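Local coordinates for bromodomain factor 2 protein (Trypanosoma cruzi, PDB 6NIM) that probably recognises acetylated lysines on histones or other chromatin proteins through its bromodomain, a small helical module, here solved with the inhibitor bromosporine, at residues K13-A18 with C111-D116; G9-A14 with Q59-G64. All coordinates share one frame; numbering follows the deposited sequence.

Helix 13-26 and the residues just ahead of it meet two later parts of the chain. Contact 2 (9-14 with 59-64) joins the lead-in and first residues of that helix to the C-terminal end of helix 54-62; contact 1 (13-18 with 111-116) joins its opening turns to the loop after helix 92-110. Both therefore start from one piece of chain, sharing Lys13 and Ala14, and reach partners successively later in sequence. Their centres lie about 10 Å apart, on the same side of the chain's centre, and they touch where Cys16 and Leu17 pack on Ile61. Together they place the start of helix 13-26 against both partners, at one end of the bromodomain bundle.

Contact 1 (K13-A18 with C111-D116); sequences KARCLA and CGLSVD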
ATOM      1  N   LYS A  13      13.410 -15.256   8.243  1.00 21.78           N
ATOM      2  CA  LYS A  13      14.360 -14.667   7.283  1.00 22.00           C
ATOM      3  C   LYS A  13      14.567 -15.669   6.137  1.00 19.12           C
ATOM      4  O   LYS A  13      14.657 -15.224   4.995  1.00 18.01           O
ATOM      5  CB  LYS A  13      15.701 -14.322   7.915  1.00 23.24           C
ATOM      6  CG  LYS A  13      15.710 -13.190   8.920  1.00 26.14           C
ATOM      7  CD  LYS A  13      17.172 -12.790   9.185  1.00 26.43           C
ATOM      8  CE  LYS A  13      17.337 -11.678  10.183  1.00 29.63           C
ATOM      9  NZ  LYS A  13      18.776 -11.471  10.445  1.00 27.45           N
ATOM     10  N   ALA A  14      14.698 -16.968   6.408  1.00 19.48           N
ATOM     11  CA  ALA A  14      15.020 -17.922   5.313  1.00 19.13           C
ATOM     12  C   ALA A  14      13.908 -17.828   4.265  1.00 18.54           C
ATOM     13  O   ALA A  14      14.220 -17.699   3.065  1.00 19.10           O
ATOM     14  CB  ALA A  14      15.181 -19.332   5.835  1.00 22.47           C
ATOM     15  N   ARG A  15      12.656 -17.899   4.708  1.00 17.51           N
ATOM     16  CA  ARG A  15      11.497 -17.979   3.772  1.00 19.79           C
ATOM     17  C   ARG A  15      11.305 -16.622   3.090  1.00 20.12           C
ATOM     18  O   ARG A  15      11.014 -16.598   1.888  1.00 17.48           O
ATOM     19  CB  ARG A  15      10.243 -18.413   4.515  1.00 21.62           C
ATOM     20  CG  ARG A  15      10.296 -19.841   5.024  1.00 25.75           C
ATOM     21  CD  ARG A  15       9.074 -20.020   5.886  1.00 29.90           C
ATOM     22  NE  ARG A  15       9.102 -21.212   6.689  1.00 40.88           N
ATOM     23  CZ  ARG A  15       8.787 -22.404   6.231  1.00 46.48           C
ATOM     24  NH1 ARG A  15       8.481 -22.541   4.954  1.00 54.55           N
ATOM     25  NH2 ARG A  15       8.776 -23.455   7.035  1.00 46.33           N
ATOM     26  N   CYS A  16      11.509 -15.520   3.805  1.00 17.80           N
ATOM     27  CA  CYS A  16      11.428 -14.183   3.168  1.00 17.40           C
ATOM     28  C   CYS A  16      12.529 -14.027   2.117  1.00 17.52           C
ATOM     29  O   CYS A  16      12.281 -13.401   1.086  1.00 16.35           O
ATOM     30  CB  CYS A  16      11.487 -13.070   4.199  1.00 17.60           C
ATOM     31  SG  CYS A  16       9.971 -12.954   5.170  1.00 19.14           S
ATOM     32  N   LEU A  17      13.768 -14.443   2.408  1.00 16.41           N
ATOM     33  CA  LEU A  17      14.862 -14.346   1.427  1.00 17.43           C
ATOM     34  C   LEU A  17      14.553 -15.243   0.227  1.00 17.12           C
ATOM     35  O   LEU A  17      14.837 -14.812  -0.905  1.00 17.66           O
ATOM     36  CB  LEU A  17      16.203 -14.705   2.085  1.00 17.43           C
ATOM     37  CG  LEU A  17      16.689 -13.620   3.038  1.00 18.38           C
ATOM     38  CD1 LEU A  17      17.814 -14.136   3.935  1.00 17.85           C
ATOM     39  CD2 LEU A  17      17.134 -12.380   2.257  1.00 18.47           C
ATOM     40  N   ALA A  18      13.985 -16.434   0.465  1.00 17.17           N
ATOM     41  CA  ALA A  18      13.651 -17.376  -0.631  1.00 16.72           C
ATOM     42  C   ALA A  18      12.631 -16.684  -1.535  1.00 16.16           C
ATOM     43  O   ALA A  18      12.732 -16.763  -2.783  1.00 16.34           O
ATOM     44  CB  ALA A  18      13.109 -18.670  -0.077  1.00 16.78           C
ATOM     45  N   CYS A 111       6.850 -20.343  -1.147  1.00 16.70           N
ATOM     46  CA  CYS A 111       8.041 -20.266  -0.246  1.00 17.26           C
ATOM     47  C   CYS A 111       7.659 -20.525   1.222  1.00 17.32           C
ATOM     48  O   CYS A 111       8.540 -20.370   2.115  1.00 19.84           O
ATOM     49  CB  CYS A 111       8.767 -18.941  -0.421  1.00 17.44           C
ATOM     50  SG  CYS A 111       9.442 -18.711  -2.083  1.00 17.45           S
ATOM     51  N   GLY A 112       6.433 -20.970   1.491  1.00 17.88           N
ATOM     52  CA  GLY A 112       6.003 -21.387   2.833  1.00 19.13           C
ATOM     53  C   GLY A 112       5.544 -20.220   3.688  1.00 19.40           C
ATOM     54  O   GLY A 112       5.396 -20.417   4.882  1.00 19.79           O
ATOM     55  N   LEU A 113       5.363 -19.034   3.113  1.00 17.42           N
ATOM     56  CA  LEU A 113       4.923 -17.848   3.870  1.00 19.04           C
ATOM     57  C   LEU A 113       3.407 -17.844   3.963  1.00 20.67           C
ATOM     58  O   LEU A 113       2.742 -18.240   2.980  1.00 19.74           O
ATOM     59  CB  LEU A 113       5.415 -16.584   3.164  1.00 19.58           C
ATOM     60  CG  LEU A 113       6.926 -16.381   3.219  1.00 19.82           C
ATOM     61  CD1 LEU A 113       7.343 -15.267   2.301  1.00 20.36           C
ATOM     62  CD2 LEU A 113       7.365 -16.066   4.636  1.00 19.84           C
ATOM     63  N   SER A 114       2.887 -17.305   5.055  1.00 19.75           N
ATOM     64  CA  SER A 114       1.426 -17.087   5.200  1.00 22.52           C
ATOM     65  C   SER A 114       1.091 -15.769   4.505  1.00 21.04           C
ATOM     66  O   SER A 114       1.912 -14.860   4.599  1.00 22.35           O
ATOM     67  CB  SER A 114       1.039 -17.054   6.642  1.00 24.62           C
ATOM     68  OG  SER A 114       1.119 -18.372   7.144  1.00 30.71           O
ATOM     69  N   VAL A 115      -0.092 -15.660   3.913  1.00 20.65           N
ATOM     70  CA  VAL A 115      -0.524 -14.390   3.261  1.00 22.89           C
ATOM     71  C   VAL A 115      -1.892 -13.990   3.834  1.00 22.85           C
ATOM     72  O   VAL A 115      -2.669 -14.876   4.272  1.00 23.04           O
ATOM     73  CB  VAL A 115      -0.527 -14.499   1.731  1.00 22.31           C
ATOM     74  CG1 VAL A 115       0.828 -14.935   1.186  1.00 21.68           C
ATOM     75  CG2 VAL A 115      -1.627 -15.394   1.221  1.00 25.24           C
ATOM     76  N   ASP A 116      -2.168 -12.699   3.808  1.00 21.83           N
ATOM     77  CA  ASP A 116      -3.497 -12.144   4.190  1.00 22.08           C
ATOM     78  C   ASP A 116      -4.160 -11.672   2.893  1.00 21.47           C
ATOM     79  O   ASP A 116      -3.937 -10.533   2.480  1.00 22.45           O
ATOM     80  CB  ASP A 116      -3.280 -11.069   5.257  1.00 23.57           C
ATOM     81  CG  ASP A 116      -4.564 -10.514   5.829  1.00 25.04           C
ATOM     82  OD1 ASP A 116      -5.628 -10.650   5.161  1.00 21.63           O
ATOM     83  OD2 ASP A 116      -4.484  -9.983   6.928  1.00 25.56           O
TER
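Arg15 lies along the turn that follows helix 92-110, and its side chain can be followed atom by atom across it. CB starts against Leu113, 3.7 Å from its CD2, and also faces the carbonyl of Cys111. CG comes closest to that carbonyl, at 3.4 Å from Cys111 O, and CD lies 3.8 Å from both Cys111 O and Gly112 O. The chain stays extended from CG to NE, which brings the guanidinium alongside Gly112. At the tip Arg15 NH1 is 3.5 Å from Gly112 CA. Cys111 O lies at the edge of the guanidinium, in its plane. Gly112, with positive phi, is the C-prime residue of the Schellman motif that ends helix 92-110.

Beside this arginine two apolar contacts complete the join. Cys16 SG meets Leu113 CD2 at 4.1 Å, and Ala18 CB meets Cys111 SG at 4.2 Å. Leu113, which is buried, also touches Phe19 of helix 13-26 and Asp69 of helix 69-86. The join thus rests on van der Waals packing, with the arginine's aliphatic stem laid over backbone carbonyls; any pull of its charge on them would probably be a modest electrostatic addition.

Contact 2 (G9-A14 with Q59-G64); sequences GTLDKA and QGIESG
Lys13 and Leu11 approach the last turn of helix 54-62 just where it closes in a Schellman motif, with Gly64 at positive phi and its N bonded back to Ile61 O. In the bromodomain's left-handed helical bundle, this joins the start of the first long helix to the end of helix 54-62.

The apolar contacts centre on Ile61. Its CG2 lies 3.9 Å from Lys13 CB, and the lysine stem and the isoleucine run antiparallel, flank against flank. Leu11 adds its CD2, 4.3 Å from Ile61 CG2 and equally far from Gly64 CA. With CG anti to its own backbone N (chi1 -178°), Leu11 is directed at the turn; Val72 and Tyr66 also touch both Leu11 and Ile61, continuing this apolar patch into the bundle.

A second group sets aliphatic carbon against a backbone carbonyl. Ile61 O is approached by Leu11 CD2 at 3.7 Å and by Lys13 CE at 3.3 Å, while it also accepts the bond from Gly64 N.

The polar interaction belongs to the lysine's tip. Extended beyond CG, the chain runs past Ile61 O to the next carbonyl and gives its ammonium a backbone acceptor near the helix's C-terminal end, where the dipole would be expected to favour a positive charge. The carboxylate of Glu62 turns instead to Arg58 in a salt bridge. Lys13 NZ donates to Glu62 O at 2.9 Å, from a position 46° out of the carbonyl plane, with a C=O...N angle of 130°.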
ATOM      1  N   GLY A   9       3.913 -12.566  13.550  1.00 56.56           N
ATOM      2  CA  GLY A   9       4.717 -11.329  13.767  1.00 58.54           C
ATOM      3  C   GLY A   9       6.228 -11.571  13.776  1.00 56.83           C
ATOM      4  O   GLY A   9       6.964 -10.580  13.773  1.00 66.98           O
ATOM      5  N   THR A  10       6.696 -12.822  13.801  1.00 53.50           N
ATOM      6  CA  THR A  10       8.141 -13.176  13.738  1.00 47.79           C
ATOM      7  C   THR A  10       8.607 -13.007  12.280  1.00 41.75           C
ATOM      8  O   THR A  10       7.796 -13.265  11.352  1.00 45.44           O
ATOM      9  CB  THR A  10       8.385 -14.580  14.310  1.00 48.59           C
ATOM     10  N   LEU A  11       9.803 -12.451  12.072  1.00 31.74           N
ATOM     11  CA  LEU A  11      10.425 -12.399  10.723  1.00 27.46           C
ATOM     12  C   LEU A  11      11.075 -13.758  10.468  1.00 26.73           C
ATOM     13  O   LEU A  11      12.001 -14.132  11.206  1.00 25.18           O
ATOM     14  CB  LEU A  11      11.465 -11.289  10.627  1.00 26.22           C
ATOM     15  CG  LEU A  11      12.112 -11.150   9.247  1.00 23.89           C
ATOM     16  CD1 LEU A  11      11.080 -10.687   8.224  1.00 22.63           C
ATOM     17  CD2 LEU A  11      13.299 -10.208   9.260  1.00 22.33           C
ATOM     18  N   ASP A  12      10.602 -14.446   9.441  1.00 25.07           N
ATOM     19  CA  ASP A  12      11.147 -15.753   9.004  1.00 24.27           C
ATOM     20  C   ASP A  12      12.141 -15.444   7.894  1.00 22.06           C
ATOM     21  O   ASP A  12      11.733 -15.315   6.750  1.00 19.78           O
ATOM     22  CB  ASP A  12       9.989 -16.703   8.700  1.00 25.96           C
ATOM     23  CG  ASP A  12       9.066 -16.829   9.897  1.00 35.40           C
ATOM     24  OD1 ASP A  12       9.598 -17.102  11.023  1.00 36.62           O
ATOM     25  OD2 ASP A  12       7.844 -16.591   9.726  1.00 35.68           O
ATOM     26  N   LYS A  13      13.410 -15.256   8.243  1.00 21.78           N
ATOM     27  CA  LYS A  13      14.360 -14.667   7.283  1.00 22.00           C
ATOM     28  C   LYS A  13      14.567 -15.669   6.137  1.00 19.12           C
ATOM     29  O   LYS A  13      14.657 -15.224   4.995  1.00 18.01           O
ATOM     30  CB  LYS A  13      15.701 -14.322   7.915  1.00 23.24           C
ATOM     31  CG  LYS A  13      15.710 -13.190   8.920  1.00 26.14           C
ATOM     32  CD  LYS A  13      17.172 -12.790   9.185  1.00 26.43           C
ATOM     33  CE  LYS A  13      17.337 -11.678  10.183  1.00 29.63           C
ATOM     34  NZ  LYS A  13      18.776 -11.471  10.445  1.00 27.45           N
ATOM     35  N   ALA A  14      14.698 -16.968   6.408  1.00 19.48           N
ATOM     36  CA  ALA A  14      15.020 -17.922   5.313  1.00 19.13           C
ATOM     37  C   ALA A  14      13.908 -17.828   4.265  1.00 18.54           C
ATOM     38  O   ALA A  14      14.220 -17.699   3.065  1.00 19.10           O
ATOM     39  CB  ALA A  14      15.181 -19.332   5.835  1.00 22.47           C
ATOM     40  N   GLN A  59      18.339  -6.675   1.801  1.00 21.38           N
ATOM     41  CA  GLN A  59      19.190  -6.086   2.881  1.00 22.97           C
ATOM     42  C   GLN A  59      18.360  -5.851   4.142  1.00 22.06           C
ATOM     43  O   GLN A  59      18.893  -6.083   5.244  1.00 20.98           O
ATOM     44  CB  GLN A  59      19.879  -4.816   2.387  1.00 26.65           C
ATOM     45  CG  GLN A  59      20.910  -5.153   1.327  1.00 31.77           C
ATOM     46  CD  GLN A  59      21.669  -3.959   0.817  1.00 39.53           C
ATOM     47  OE1 GLN A  59      21.095  -2.924   0.481  1.00 47.83           O
ATOM     48  NE2 GLN A  59      22.979  -4.117   0.737  1.00 47.54           N
ATOM     49  N   GLY A  60      17.108  -5.423   4.001  1.00 22.18           N
ATOM     50  CA  GLY A  60      16.211  -5.132   5.133  1.00 22.21           C
ATOM     51  C   GLY A  60      15.835  -6.403   5.893  1.00 21.79           C
ATOM     52  O   GLY A  60      15.678  -6.376   7.143  1.00 21.90           O
ATOM     53  N   ILE A  61      15.647  -7.499   5.172  1.00 20.03           N
ATOM     54  CA  ILE A  61      15.420  -8.828   5.807  1.00 18.01           C
ATOM     55  C   ILE A  61      16.701  -9.168   6.552  1.00 18.72           C
ATOM     56  O   ILE A  61      16.608  -9.570   7.702  1.00 20.09           O
ATOM     57  CB  ILE A  61      15.089  -9.937   4.791  1.00 18.28           C
ATOM     58  CG1 ILE A  61      13.802  -9.648   4.011  1.00 18.74           C
ATOM     59  CG2 ILE A  61      15.012 -11.297   5.497  1.00 19.65           C
ATOM     60  CD1 ILE A  61      13.685 -10.361   2.668  1.00 19.61           C
ATOM     61  N   GLU A  62      17.831  -9.111   5.862  1.00 17.47           N
ATOM     62  CA  GLU A  62      19.122  -9.595   6.438  1.00 19.90           C
ATOM     63  C   GLU A  62      19.411  -8.850   7.745  1.00 21.44           C
ATOM     64  O   GLU A  62      19.914  -9.475   8.727  1.00 21.47           O
ATOM     65  CB  GLU A  62      20.256  -9.410   5.430  1.00 18.79           C
ATOM     66  CG  GLU A  62      20.246 -10.429   4.296  1.00 19.22           C
ATOM     67  CD  GLU A  62      21.236 -10.120   3.187  1.00 21.63           C
ATOM     68  OE1 GLU A  62      21.772  -8.991   3.162  1.00 24.33           O
ATOM     69  OE2 GLU A  62      21.458 -10.981   2.328  1.00 23.26           O
ATOM     70  N   SER A  63      19.133  -7.549   7.771  1.00 20.89           N
ATOM     71  CA  SER A  63      19.478  -6.656   8.906  1.00 22.81           C
ATOM     72  C   SER A  63      18.440  -6.770  10.022  1.00 24.90           C
ATOM     73  O   SER A  63      18.651  -6.167  11.095  1.00 24.83           O
ATOM     74  CB  SER A  63      19.586  -5.231   8.437  1.00 23.90           C
ATOM     75  OG  SER A  63      18.285  -4.737   8.088  1.00 25.02           O
ATOM     76  N   GLY A  64      17.309  -7.412   9.772  1.00 21.79           N
ATOM     77  CA  GLY A  64      16.176  -7.411  10.710  1.00 25.02           C
ATOM     78  C   GLY A  64      15.456  -6.076  10.733  1.00 23.87           C
ATOM     79  O   GLY A  64      14.781  -5.793  11.748  1.00 27.46           O
TER